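Esterase A (Caulobacter crescentus, PDB 5GKV) probably hydrolyses ester bonds as a serine hydrolase of the beta-lactamase family, being a homologue of the penicillin-binding proteins. Local coordinates at residues Asp22-Val27 with Val53-Met58; Arg28-Gln33 with Val376-Ala381; Phe135-Asp140 with Cys151-Ala156; Ala142-Trp147 with Pro171-Tyr176. One frame throughout, in Å; residues are numbered along the deposited sequence.

Overall arrangement
Contacts 1 and 2 lie on one side of the molecule, their centres about 9 Å apart, and share helix 25-35: its beginning packs on strand 52-60 of the antiparallel sheet, its next turns on helix 373-384. Contact 2 thereby joins the two ends of the chain, and contacts 3 and 4 are nested inside the long loop it closes. Those two form a second touching pair, centres about 10 Å apart, where the region 135-147 meets consecutive helices 147-156 and 173-186. The pairs sit on opposite sides of the chain's centre, with contacts 1 and 3 about 45 Å apart between centres, consistent with the alpha/beta and helical regions of the beta-lactamase fold.

Contact 1: residues Asp22-Val27 with Val53-Met58; sequences DRFAAV and VVVDLM
Helix-on-sheet packing in the alpha/beta region of the beta-lactamase fold brings Phe24 and Val27, at the start of helix 25-35, against Val54, Val55 and Leu57 of strand 52-60. The strand carries a classic beta bulge here: Val54 and Val55 both face Phe47 on strand 42-49. One consequence is that these two successive valines can both direct their side chains at the helix. Phe24 stands at the N-cap position, and its CA lies 7.4 Å from the CA of Val55. With CG anti to the carbonyl carbon (chi1 -66°), its ring reaches across both valines. The CG2 methyl of Val55 sits at the root of the ring, 3.5 Å from Phe24 CG, whereas Val54 CG2 meets the far side of the ring, 3.8 Å from Phe24 CE2. Both approaches are oblique to the ring. Further along the helix, Val55 turns its other methyl to Val27: CG1 is anti to the backbone N (chi1 178°) and lies 4.0 Å from Val27 CG1. The side chain of Val55 thus serves two helix residues, one with each branch. The interface between the segments is wholly apolar; Ile49 touches Phe24 and Phe45 touches Val27, extending the packing onto strand 42-49. The contact is longer at Leu57, whose CD1 lies 4.4 Å from Val27 CG1.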
loop_
_atom_site.group_PDB
_atom_site.type_symbol
_atom_site.label_atom_id
_atom_site.label_comp_id
_atom_site.label_asym_id
_atom_site.label_seq_id
_atom_site.Cartn_x
_atom_site.Cartn_y
_atom_site.Cartn_z
ATOM N N ASP A 22 20.005 -19.572 9.922
ATOM C CA ASP A 22 21.250 -19.669 9.167
ATOM C C ASP A 22 21.021 -19.578 7.652
ATOM O O ASP A 22 21.839 -19.001 6.924
ATOM C CB ASP A 22 21.937 -20.981 9.547
ATOM C CG ASP A 22 23.163 -21.271 8.711
ATOM O OD1 ASP A 22 24.191 -20.578 8.917
ATOM O OD2 ASP A 22 23.095 -22.205 7.870
ATOM N N ARG A 23 19.914 -20.139 7.161
ATOM C CA ARG A 23 19.654 -20.083 5.725
ATOM C C ARG A 23 19.604 -18.648 5.211
ATOM O O ARG A 23 19.994 -18.387 4.064
ATOM C CB ARG A 23 18.348 -20.794 5.395
ATOM C CG ARG A 23 17.974 -20.688 3.926
ATOM C CD ARG A 23 16.934 -21.703 3.556
ATOM N NE ARG A 23 16.954 -21.970 2.127
ATOM C CZ ARG A 23 15.887 -22.350 1.433
ATOM N NH1 ARG A 23 14.712 -22.492 2.045
ATOM N NH2 ARG A 23 15.990 -22.570 0.126
ATOM N N PHE A 24 19.158 -17.700 6.044
ATOM C CA PHE A 24 18.959 -16.321 5.613
ATOM C C PHE A 24 19.986 -15.368 6.224
ATOM O O PHE A 24 19.719 -14.171 6.372
ATOM C CB PHE A 24 17.532 -15.870 5.927
ATOM C CG PHE A 24 16.485 -16.605 5.130
ATOM C CD1 PHE A 24 16.233 -16.260 3.818
ATOM C CD2 PHE A 24 15.764 -17.647 5.690
ATOM C CE1 PHE A 24 15.280 -16.928 3.071
ATOM C CE2 PHE A 24 14.817 -18.328 4.953
ATOM C CZ PHE A 24 14.571 -17.970 3.643
ATOM N N ALA A 25 21.184 -15.878 6.541
ATOM C CA ALA A 25 22.223 -15.030 7.119
ATOM C C ALA A 25 22.511 -13.809 6.255
ATOM O O ALA A 25 22.822 -12.744 6.785
ATOM C CB ALA A 25 23.513 -15.833 7.340
ATOM N N ALA A 26 22.426 -13.940 4.924
ATOM C CA ALA A 26 22.670 -12.784 4.061
ATOM C C ALA A 26 21.678 -11.653 4.329
ATOM O O ALA A 26 22.027 -10.469 4.207
ATOM C CB ALA A 26 22.603 -13.194 2.582
ATOM N N VAL A 27 20.442 -11.993 4.688
ATOM C CA VAL A 27 19.462 -10.954 4.995
ATOM C C VAL A 27 19.905 -10.155 6.216
ATOM O O VAL A 27 19.863 -8.920 6.214
ATOM C CB VAL A 27 18.067 -11.569 5.196
ATOM C CG1 VAL A 27 17.061 -10.477 5.536
ATOM C CG2 VAL A 27 17.630 -12.285 3.911
ATOM N N VAL A 53 6.154 -16.672 8.667
ATOM C CA VAL A 53 7.280 -15.743 8.797
ATOM C C VAL A 53 8.534 -16.527 9.176
ATOM O O VAL A 53 8.549 -17.236 10.188
ATOM C CB VAL A 53 6.968 -14.652 9.830
ATOM C CG1 VAL A 53 8.211 -13.807 10.110
ATOM C CG2 VAL A 53 5.824 -13.767 9.336
ATOM N N VAL A 54 9.592 -16.417 8.363
ATOM C CA VAL A 54 10.846 -17.099 8.666
ATOM C C VAL A 54 11.963 -16.132 9.048
ATOM O O VAL A 54 12.857 -16.513 9.815
ATOM C CB VAL A 54 11.297 -18.021 7.510
ATOM C CG1 VAL A 54 10.323 -19.180 7.341
ATOM C CG2 VAL A 54 11.442 -17.247 6.206
ATOM N N VAL A 55 11.941 -14.900 8.551
ATOM C CA VAL A 55 12.876 -13.858 8.961
ATOM C C VAL A 55 12.054 -12.715 9.526
ATOM O O VAL A 55 11.070 -12.298 8.912
ATOM C CB VAL A 55 13.736 -13.352 7.789
ATOM C CG1 VAL A 55 14.687 -12.217 8.257
ATOM C CG2 VAL A 55 14.502 -14.500 7.131
ATOM N N ASP A 56 12.449 -12.215 10.690
ATOM C CA ASP A 56 11.775 -11.063 11.286
ATOM C C ASP A 56 12.835 -10.315 12.087
ATOM O O ASP A 56 13.122 -10.681 13.230
ATOM C CB ASP A 56 10.598 -11.517 12.145
ATOM C CG ASP A 56 9.940 -10.377 12.901
ATOM O OD1 ASP A 56 10.087 -9.211 12.480
ATOM O OD2 ASP A 56 9.266 -10.656 13.929
ATOM N N LEU A 57 13.439 -9.302 11.473
ATOM C CA LEU A 57 14.552 -8.575 12.071
ATOM C C LEU A 57 14.151 -7.144 12.393
ATOM O O LEU A 57 13.462 -6.495 11.600
ATOM C CB LEU A 57 15.761 -8.551 11.140
ATOM C CG LEU A 57 16.442 -9.892 10.897
ATOM C CD1 LEU A 57 17.501 -9.687 9.843
ATOM C CD2 LEU A 57 17.045 -10.430 12.192
ATOM N N MET A 58 14.635 -6.653 13.537
ATOM C CA MET A 58 14.360 -5.316 14.050
ATOM C C MET A 58 15.671 -4.590 14.301
ATOM O O MET A 58 16.643 -5.201 14.744
ATOM C CB MET A 58 13.572 -5.394 15.364
ATOM C CG MET A 58 12.125 -5.885 15.200
ATOM S SD MET A 58 11.451 -6.414 16.790
ATOM C CE MET A 58 12.361 -7.961 16.998
#

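Contact 2: residues Arg28-Gln33 with Val376-Ala381; sequences REVFEQ and VRLIEA
Val30 wedges its two methyls against Arg377, Leu378 and Ala381 where helix 25-35 packs on helix 373-384, the terminal helices that lie together beside the sheet in the beta-lactamase fold. The short axes run almost antiparallel, at 169°, and approach to 9.0 Å, close enough for small aliphatic groups to mesh. The tight part is centred on the branches of Val30. Its CG1 lies 3.6 Å from Arg377 CB and 3.8 Å from Leu378 CD2, while CG2 meets Ala381 CB at 3.8 Å. The side chains of Val30 and Leu378 run past one another head to tail. In Leu378, CG lies beside the backbone N (chi1 -72°), and CD2 reaches the helix backbone, at 3.5 Å from Phe31 N. Phe45 of the sheet backs both Phe31 and Leu378. The solvent side is different in kind. Arg377 is exposed and contributes only its aliphatic base to Val30; its chain bends at chi3, and the guanidinium NH2 is hydrogen-bonded to Asn34 OD1 beyond this turn. On the buried side Leu378 CD1 meets the edge of the Phe31 ring, in its plane, and stands 4.0 Å from Phe31 CD1.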
loop_
_atom_site.group_PDB
_atom_site.type_symbol
_atom_site.label_atom_id
_atom_site.label_comp_id
_atom_site.label_asym_id
_atom_site.label_seq_id
_atom_site.Cartn_x
_atom_site.Cartn_y
_atom_site.Cartn_z
ATOM N N ARG A 28 20.338 -10.850 7.280
ATOM C CA ARG A 28 20.812 -10.138 8.467
ATOM C C ARG A 28 22.001 -9.246 8.135
ATOM O O ARG A 28 22.095 -8.113 8.626
ATOM C CB ARG A 28 21.182 -11.125 9.585
ATOM C CG ARG A 28 21.667 -10.430 10.870
ATOM C CD ARG A 28 22.212 -11.405 11.916
ATOM N NE ARG A 28 21.276 -12.445 12.379
ATOM C CZ ARG A 28 20.495 -12.363 13.465
ATOM N NH1 ARG A 28 20.478 -11.266 14.220
ATOM N NH2 ARG A 28 19.712 -13.383 13.799
ATOM N N GLU A 29 22.912 -9.726 7.280
ATOM C CA GLU A 29 24.070 -8.917 6.898
ATOM C C GLU A 29 23.642 -7.631 6.196
ATOM O O GLU A 29 24.139 -6.539 6.514
ATOM C CB GLU A 29 24.990 -9.722 5.982
ATOM C CG GLU A 29 25.700 -10.868 6.665
ATOM C CD GLU A 29 26.968 -10.425 7.379
ATOM O OE1 GLU A 29 27.541 -9.377 6.991
ATOM O OE2 GLU A 29 27.390 -11.130 8.317
ATOM N N VAL A 30 22.742 -7.750 5.217
ATOM C CA VAL A 30 22.257 -6.583 4.481
ATOM C C VAL A 30 21.497 -5.646 5.408
ATOM O O VAL A 30 21.667 -4.417 5.350
ATOM C CB VAL A 30 21.390 -7.031 3.292
ATOM C CG1 VAL A 30 20.684 -5.830 2.653
ATOM C CG2 VAL A 30 22.267 -7.768 2.249
ATOM N N PHE A 31 20.651 -6.218 6.279
ATOM C CA PHE A 31 19.908 -5.439 7.264
ATOM C C PHE A 31 20.858 -4.619 8.130
ATOM O O PHE A 31 20.705 -3.402 8.262
ATOM C CB PHE A 31 19.055 -6.394 8.113
ATOM C CG PHE A 31 17.983 -5.725 8.941
ATOM C CD1 PHE A 31 16.806 -5.279 8.358
ATOM C CD2 PHE A 31 18.145 -5.582 10.305
ATOM C CE1 PHE A 31 15.803 -4.676 9.127
ATOM C CE2 PHE A 31 17.152 -4.984 11.090
ATOM C CZ PHE A 31 15.975 -4.536 10.495
ATOM N N GLU A 32 21.865 -5.272 8.713
ATOM C CA GLU A 32 22.861 -4.537 9.489
ATOM C C GLU A 32 23.511 -3.429 8.665
ATOM O O GLU A 32 23.720 -2.322 9.164
ATOM C CB GLU A 32 23.922 -5.505 10.023
ATOM C CG GLU A 32 25.114 -4.810 10.671
ATOM C CD GLU A 32 26.168 -5.806 11.158
ATOM O OE1 GLU A 32 27.373 -5.458 11.106
ATOM O OE2 GLU A 32 25.784 -6.916 11.597
ATOM N N GLN A 33 23.841 -3.707 7.400
ATOM C CA GLN A 33 24.482 -2.684 6.582
ATOM C C GLN A 33 23.562 -1.491 6.322
ATOM O O GLN A 33 24.055 -0.357 6.250
ATOM C CB GLN A 33 24.960 -3.271 5.257
ATOM C CG GLN A 33 25.810 -2.297 4.418
ATOM C CD GLN A 33 27.200 -2.110 5.014
ATOM O OE1 GLN A 33 27.806 -3.066 5.511
ATOM N NE2 GLN A 33 27.699 -0.876 4.989
ATOM N N VAL A 376 14.956 -3.016 -1.420
ATOM C CA VAL A 376 15.333 -3.848 -2.563
ATOM C C VAL A 376 16.493 -4.770 -2.196
ATOM O O VAL A 376 16.471 -5.970 -2.507
ATOM C CB VAL A 376 15.659 -2.964 -3.778
ATOM C CG1 VAL A 376 16.098 -3.819 -4.954
ATOM C CG2 VAL A 376 14.429 -2.116 -4.158
ATOM N N ARG A 377 17.513 -4.234 -1.521
ATOM C CA ARG A 377 18.661 -5.054 -1.134
ATOM C C ARG A 377 18.240 -6.186 -0.205
ATOM O O ARG A 377 18.777 -7.298 -0.285
ATOM C CB ARG A 377 19.725 -4.202 -0.439
ATOM C CG ARG A 377 20.471 -3.208 -1.321
ATOM C CD ARG A 377 21.677 -2.608 -0.545
ATOM N NE ARG A 377 21.264 -1.671 0.506
ATOM C CZ ARG A 377 21.112 -0.361 0.315
ATOM N NH1 ARG A 377 21.366 0.167 -0.882
ATOM N NH2 ARG A 377 20.731 0.427 1.318
ATOM N N LEU A 378 17.299 -5.916 0.708
ATOM C CA LEU A 378 16.842 -6.952 1.635
ATOM C C LEU A 378 16.105 -8.063 0.898
ATOM O O LEU A 378 16.353 -9.255 1.133
ATOM C CB LEU A 378 15.936 -6.340 2.719
ATOM C CG LEU A 378 16.659 -5.480 3.767
ATOM C CD1 LEU A 378 15.657 -4.659 4.600
ATOM C CD2 LEU A 378 17.544 -6.374 4.679
ATOM N N ILE A 379 15.199 -7.689 -0.006
ATOM C CA ILE A 379 14.432 -8.679 -0.757
ATOM C C ILE A 379 15.359 -9.493 -1.652
ATOM O O ILE A 379 15.201 -10.709 -1.798
ATOM C CB ILE A 379 13.315 -7.981 -1.558
ATOM C CG1 ILE A 379 12.292 -7.351 -0.589
ATOM C CG2 ILE A 379 12.617 -8.958 -2.508
ATOM C CD1 ILE A 379 11.326 -6.370 -1.257
ATOM N N GLU A 380 16.343 -8.836 -2.260
ATOM C CA GLU A 380 17.269 -9.566 -3.120
ATOM C C GLU A 380 18.109 -10.545 -2.306
ATOM O O GLU A 380 18.334 -11.686 -2.731
ATOM C CB GLU A 380 18.135 -8.565 -3.900
ATOM C CG GLU A 380 17.278 -7.798 -4.928
ATOM C CD GLU A 380 18.064 -6.824 -5.792
ATOM O OE1 GLU A 380 19.164 -6.408 -5.375
ATOM O OE2 GLU A 380 17.578 -6.479 -6.898
ATOM N N ALA A 381 18.525 -10.150 -1.103
ATOM C CA ALA A 381 19.238 -11.083 -0.236
ATOM C C ALA A 381 18.361 -12.259 0.170
ATOM O O ALA A 381 18.842 -13.400 0.288
ATOM C CB ALA A 381 19.749 -10.362 1.016
#

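Contact 3: residues Phe135-Asp140 with Cys151-Ala156; sequences FPDETD and CAKLAA
The loop leading into helix 147-156 folds back on that helix in the helical part of the molecule, and Phe135, Asp137 and Thr139 of the loop line the side chain of Lys153, which Ile143 also touches. The lysine runs out extended from the helix as far as CE and bends only at its last torsion (chi4 59°), which turns NZ to Asp137. Its methylenes lie over one face of the Phe135 ring: CD is 3.6 Å from the ring centroid and 13° off the normal, a CH-pi contact over the centre. Leu154, the next helix residue, reaches the same ring obliquely, with CD2 at 3.7 Å from Phe135 CE1. The ammonium group forms a salt bridge to the carboxylate, Lys153 NZ to Asp137 OD2 at 2.6 Å, using the syn lone pair of that oxygen; OD1 stands further away, at 3.3 Å from NZ, so the grip is mainly by one oxygen. Thr139 flanks the lysine, with OG1 3.1 Å from Lys153 CE. The same hydroxyl donates to Asp137 O at 2.6 Å, tilted 32° from the carbonyl plane, and ties Thr139 to the backbone of the aspartate that takes the salt bridge. Trp245 NE1 adds a bond to Phe135 O. The loop, packed in this way on the helix that follows it, belongs to the helical region of the beta-lactamase and penicillin-binding-protein fold.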
loop_
_atom_site.group_PDB
_atom_site.type_symbol
_atom_site.label_atom_id
_atom_site.label_comp_id
_atom_site.label_asym_id
_atom_site.label_seq_id
_atom_site.Cartn_x
_atom_site.Cartn_y
_atom_site.Cartn_z
ATOM N N PHE A 135 -7.303 16.677 -7.204
ATOM C CA PHE A 135 -8.203 17.775 -7.533
ATOM C C PHE A 135 -7.407 18.908 -8.183
ATOM O O PHE A 135 -6.500 19.454 -7.550
ATOM C CB PHE A 135 -8.916 18.272 -6.284
ATOM C CG PHE A 135 -9.750 17.210 -5.575
ATOM C CD1 PHE A 135 -10.797 16.569 -6.230
ATOM C CD2 PHE A 135 -9.496 16.880 -4.250
ATOM C CE1 PHE A 135 -11.573 15.604 -5.572
ATOM C CE2 PHE A 135 -10.265 15.912 -3.582
ATOM C CZ PHE A 135 -11.296 15.278 -4.244
ATOM N N PRO A 136 -7.701 19.285 -9.438
ATOM C CA PRO A 136 -6.957 20.397 -10.059
ATOM C C PRO A 136 -7.397 21.770 -9.579
ATOM O O PRO A 136 -6.613 22.722 -9.673
ATOM C CB PRO A 136 -7.251 20.221 -11.553
ATOM C CG PRO A 136 -8.644 19.672 -11.563
ATOM C CD PRO A 136 -8.718 18.728 -10.349
ATOM N N ASP A 137 -8.607 21.896 -9.052
ATOM C CA ASP A 137 -9.227 23.162 -8.697
ATOM C C ASP A 137 -9.096 23.438 -7.202
ATOM O O ASP A 137 -8.951 22.523 -6.386
ATOM C CB ASP A 137 -10.703 23.142 -9.087
ATOM C CG ASP A 137 -11.473 22.047 -8.350
ATOM O OD1 ASP A 137 -11.057 20.862 -8.430
ATOM O OD2 ASP A 137 -12.473 22.377 -7.668
ATOM N N GLU A 138 -9.186 24.723 -6.853
ATOM C CA GLU A 138 -9.016 25.170 -5.474
ATOM C C GLU A 138 -9.852 24.328 -4.514
ATOM O O GLU A 138 -11.043 24.115 -4.732
ATOM C CB GLU A 138 -9.397 26.653 -5.365
ATOM C CG GLU A 138 -9.422 27.191 -3.942
ATOM C CD GLU A 138 -8.065 27.701 -3.477
ATOM O OE1 GLU A 138 -7.222 27.996 -4.352
ATOM O OE2 GLU A 138 -7.858 27.793 -2.246
ATOM N N THR A 139 -9.219 23.832 -3.456
ATOM C CA THR A 139 -9.888 22.897 -2.566
ATOM C C THR A 139 -9.403 23.119 -1.143
ATOM O O THR A 139 -8.211 23.353 -0.917
ATOM C CB THR A 139 -9.633 21.439 -3.001
ATOM O OG1 THR A 139 -10.054 21.258 -4.364
ATOM C CG2 THR A 139 -10.394 20.453 -2.101
ATOM N N ASP A 140 -10.337 23.066 -0.199
ATOM C CA ASP A 140 -10.002 23.123 1.215
ATOM C C ASP A 140 -9.084 21.951 1.540
ATOM O O ASP A 140 -9.449 20.801 1.261
ATOM C CB ASP A 140 -11.282 23.065 2.054
ATOM C CG ASP A 140 -11.023 23.098 3.564
ATOM O OD1 ASP A 140 -9.860 22.969 4.012
ATOM O OD2 ASP A 140 -12.009 23.243 4.323
ATOM N N CYS A 151 -15.644 12.141 -1.404
ATOM C CA CYS A 151 -16.273 11.283 -2.411
ATOM C C CYS A 151 -17.210 12.078 -3.310
ATOM O O CYS A 151 -17.304 11.811 -4.515
ATOM C CB CYS A 151 -17.039 10.133 -1.745
ATOM S SG CYS A 151 -15.990 8.948 -0.839
ATOM N N ALA A 152 -17.934 13.041 -2.742
ATOM C CA ALA A 152 -18.828 13.850 -3.563
ATOM C C ALA A 152 -18.039 14.642 -4.598
ATOM O O ALA A 152 -18.446 14.737 -5.765
ATOM C CB ALA A 152 -19.656 14.784 -2.677
ATOM N N LYS A 153 -16.886 15.185 -4.200
ATOM C CA LYS A 153 -16.077 15.956 -5.140
ATOM C C LYS A 153 -15.509 15.065 -6.241
ATOM O O LYS A 153 -15.473 15.464 -7.412
ATOM C CB LYS A 153 -14.963 16.687 -4.392
ATOM C CG LYS A 153 -14.258 17.754 -5.240
ATOM C CD LYS A 153 -13.296 18.574 -4.411
ATOM C CE LYS A 153 -12.468 19.502 -5.283
ATOM N NZ LYS A 153 -13.302 20.434 -6.069
ATOM N N LEU A 154 -15.077 13.849 -5.889
ATOM C CA LEU A 154 -14.620 12.898 -6.898
ATOM C C LEU A 154 -15.758 12.502 -7.832
ATOM O O LEU A 154 -15.588 12.453 -9.059
ATOM C CB LEU A 154 -14.020 11.658 -6.219
ATOM C CG LEU A 154 -12.655 11.824 -5.540
ATOM C CD1 LEU A 154 -12.271 10.618 -4.636
ATOM C CD2 LEU A 154 -11.553 12.048 -6.583
ATOM N N ALA A 155 -16.933 12.201 -7.266
ATOM C CA ALA A 155 -18.063 11.801 -8.093
ATOM C C ALA A 155 -18.411 12.871 -9.118
ATOM O O ALA A 155 -18.830 12.549 -10.236
ATOM C CB ALA A 155 -19.278 11.491 -7.214
ATOM N N ALA A 156 -18.213 14.138 -8.769
ATOM C CA ALA A 156 -18.553 15.235 -9.664
ATOM C C ALA A 156 -17.420 15.613 -10.608
ATOM O O ALA A 156 -17.650 16.380 -11.546
ATOM C CB ALA A 156 -18.960 16.462 -8.851
#

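Contact 4: residues Ala142-Trp147 with Pro171-Tyr176; sequences AIWFDW and PVTYGY
Tyr176 OH donates a hydrogen bond to the backbone O of Trp144 at 2.6 Å, linking helix 173-186 to the 3-10 turn that precedes helix 147-156. It reaches the carbonyl from one side, with a C=O...donor angle of 116°. The phenol ring runs between two indoles and meets both obliquely. On one flank, Tyr176 CE1 lies 3.4 Å from Trp144 CE3, near the indole plane at its edge. On the other, Tyr176 CD2 comes over a face of Trp147 at 3.5 Å from its CE3, the six-membered rings being 4.8 Å apart between centroids with planes at 34°. Trp147 can extend beside the tyrosine because CG stands anti to the backbone N (chi1 -174°). Trp144 is also gripped from above and below: Val172 CG1 makes a CH-pi contact, 3.6 Å from the centroid of its six-membered ring, and Ile143 CG2 sits over the opposite face. Thr173 CG2 meets the edge in plane, 3.7 Å from Trp144 CH2. The indole nitrogens find partners outside, NE1 of Trp144 at Trp245 O and NE1 of Trp147 at Glu180. Through Pro171 O, bonded to NZ of Lys83 in a Ser-X-X-Lys sequence, segment 171-176 probably borders the active site of this serine beta-lactamase fold, with the aromatic cluster behind it.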
loop_
_atom_site.group_PDB
_atom_site.type_symbol
_atom_site.label_atom_id
_atom_site.label_comp_id
_atom_site.label_asym_id
_atom_site.label_seq_id
_atom_site.Cartn_x
_atom_site.Cartn_y
_atom_site.Cartn_z
ATOM N N ALA A 142 -8.536 20.465 4.227
ATOM C CA ALA A 142 -9.099 19.555 5.221
ATOM C C ALA A 142 -10.230 18.699 4.666
ATOM O O ALA A 142 -10.845 17.943 5.431
ATOM C CB ALA A 142 -9.599 20.336 6.442
ATOM N N ILE A 143 -10.520 18.799 3.361
ATOM C CA ILE A 143 -11.611 18.017 2.784
ATOM C C ILE A 143 -11.382 16.537 3.022
ATOM O O ILE A 143 -12.339 15.782 3.239
ATOM C CB ILE A 143 -11.778 18.322 1.276
ATOM C CG1 ILE A 143 -13.055 17.669 0.743
ATOM C CG2 ILE A 143 -10.570 17.841 0.491
ATOM C CD1 ILE A 143 -13.367 17.999 -0.711
ATOM N N TRP A 144 -10.111 16.112 3.042
ATOM C CA TRP A 144 -9.777 14.698 3.166
ATOM C C TRP A 144 -10.298 14.099 4.471
ATOM O O TRP A 144 -10.522 12.887 4.543
ATOM C CB TRP A 144 -8.261 14.511 3.061
ATOM C CG TRP A 144 -7.618 15.136 1.822
ATOM C CD1 TRP A 144 -6.807 16.241 1.783
ATOM C CD2 TRP A 144 -7.737 14.680 0.465
ATOM N NE1 TRP A 144 -6.410 16.495 0.489
ATOM C CE2 TRP A 144 -6.970 15.552 -0.340
ATOM C CE3 TRP A 144 -8.418 13.617 -0.147
ATOM C CZ2 TRP A 144 -6.860 15.390 -1.726
ATOM C CZ3 TRP A 144 -8.314 13.462 -1.527
ATOM C CH2 TRP A 144 -7.539 14.345 -2.300
ATOM N N PHE A 145 -10.498 14.920 5.510
ATOM C CA PHE A 145 -11.049 14.435 6.774
ATOM C C PHE A 145 -12.570 14.335 6.770
ATOM O O PHE A 145 -13.153 13.922 7.779
ATOM C CB PHE A 145 -10.596 15.336 7.925
ATOM C CG PHE A 145 -9.123 15.287 8.171
ATOM C CD1 PHE A 145 -8.565 14.244 8.897
ATOM C CD2 PHE A 145 -8.288 16.269 7.660
ATOM C CE1 PHE A 145 -7.205 14.188 9.118
ATOM C CE2 PHE A 145 -6.922 16.222 7.885
ATOM C CZ PHE A 145 -6.380 15.180 8.613
ATOM N N ASP A 146 -13.217 14.696 5.668
ATOM C CA ASP A 146 -14.661 14.597 5.505
ATOM C C ASP A 146 -14.899 13.590 4.384
ATOM O O ASP A 146 -14.941 13.972 3.211
ATOM C CB ASP A 146 -15.264 15.971 5.187
ATOM C CG ASP A 146 -16.774 15.934 5.014
ATOM O OD1 ASP A 146 -17.356 14.849 4.785
ATOM O OD2 ASP A 146 -17.388 17.016 5.093
ATOM N N TRP A 147 -15.063 12.316 4.759
ATOM C CA TRP A 147 -15.219 11.242 3.779
ATOM C C TRP A 147 -16.263 11.587 2.723
ATOM O O TRP A 147 -16.002 11.488 1.517
ATOM C CB TRP A 147 -15.597 9.932 4.473
ATOM C CG TRP A 147 -15.632 8.787 3.517
ATOM C CD1 TRP A 147 -16.713 8.333 2.808
ATOM C CD2 TRP A 147 -14.526 7.967 3.137
ATOM N NE1 TRP A 147 -16.343 7.267 2.020
ATOM C CE2 TRP A 147 -15.002 7.031 2.199
ATOM C CE3 TRP A 147 -13.172 7.940 3.497
ATOM C CZ2 TRP A 147 -14.171 6.075 1.611
ATOM C CZ3 TRP A 147 -12.346 6.989 2.922
ATOM C CH2 TRP A 147 -12.851 6.062 1.989
ATOM N N PRO A 171 -2.452 9.288 -5.740
ATOM C CA PRO A 171 -1.813 8.977 -4.442
ATOM C C PRO A 171 -2.763 9.040 -3.248
ATOM O O PRO A 171 -2.587 8.267 -2.302
ATOM C CB PRO A 171 -0.693 10.022 -4.333
ATOM C CG PRO A 171 -1.139 11.152 -5.192
ATOM C CD PRO A 171 -1.913 10.523 -6.336
ATOM N N VAL A 172 -3.748 9.929 -3.247
ATOM C CA VAL A 172 -4.690 10.059 -2.140
ATOM C C VAL A 172 -6.101 9.641 -2.549
ATOM O O VAL A 172 -6.774 8.895 -1.833
ATOM C CB VAL A 172 -4.679 11.498 -1.578
ATOM C CG1 VAL A 172 -5.549 11.578 -0.329
ATOM C CG2 VAL A 172 -3.240 11.967 -1.304
ATOM N N THR A 173 -6.562 10.112 -3.708
ATOM C CA THR A 173 -7.945 9.890 -4.123
ATOM C C THR A 173 -8.280 8.412 -4.283
ATOM O O THR A 173 -9.443 8.028 -4.110
ATOM C CB THR A 173 -8.219 10.632 -5.436
ATOM O OG1 THR A 173 -7.267 10.204 -6.421
ATOM C CG2 THR A 173 -8.074 12.143 -5.217
ATOM N N TYR A 174 -7.288 7.574 -4.615
ATOM C CA TYR A 174 -7.531 6.139 -4.772
ATOM C C TYR A 174 -8.203 5.540 -3.550
ATOM O O TYR A 174 -9.041 4.643 -3.678
ATOM C CB TYR A 174 -6.216 5.414 -5.049
ATOM C CG TYR A 174 -6.172 3.894 -4.868
ATOM C CD1 TYR A 174 -6.007 3.329 -3.606
ATOM C CD2 TYR A 174 -6.191 3.033 -5.972
ATOM C CE1 TYR A 174 -5.913 1.956 -3.431
ATOM C CE2 TYR A 174 -6.097 1.647 -5.808
ATOM C CZ TYR A 174 -5.940 1.119 -4.523
ATOM O OH TYR A 174 -5.836 -0.256 -4.311
ATOM N N GLY A 175 -7.813 5.983 -2.353
ATOM C CA GLY A 175 -8.362 5.384 -1.149
ATOM C C GLY A 175 -9.835 5.671 -0.987
ATOM O O GLY A 175 -10.577 4.851 -0.435
ATOM N N TYR A 176 -10.283 6.829 -1.477
ATOM C CA TYR A 176 -11.694 7.168 -1.431
ATOM C C TYR A 176 -12.463 6.456 -2.535
ATOM O O TYR A 176 -13.598 6.015 -2.313
ATOM C CB TYR A 176 -11.864 8.687 -1.516
ATOM C CG TYR A 176 -11.181 9.409 -0.373
ATOM C CD1 TYR A 176 -9.815 9.713 -0.424
ATOM C CD2 TYR A 176 -11.894 9.772 0.778
ATOM C CE1 TYR A 176 -9.187 10.366 0.622
ATOM C CE2 TYR A 176 -11.271 10.433 1.831
ATOM C CZ TYR A 176 -9.916 10.727 1.748
ATOM O OH TYR A 176 -9.273 11.374 2.786
#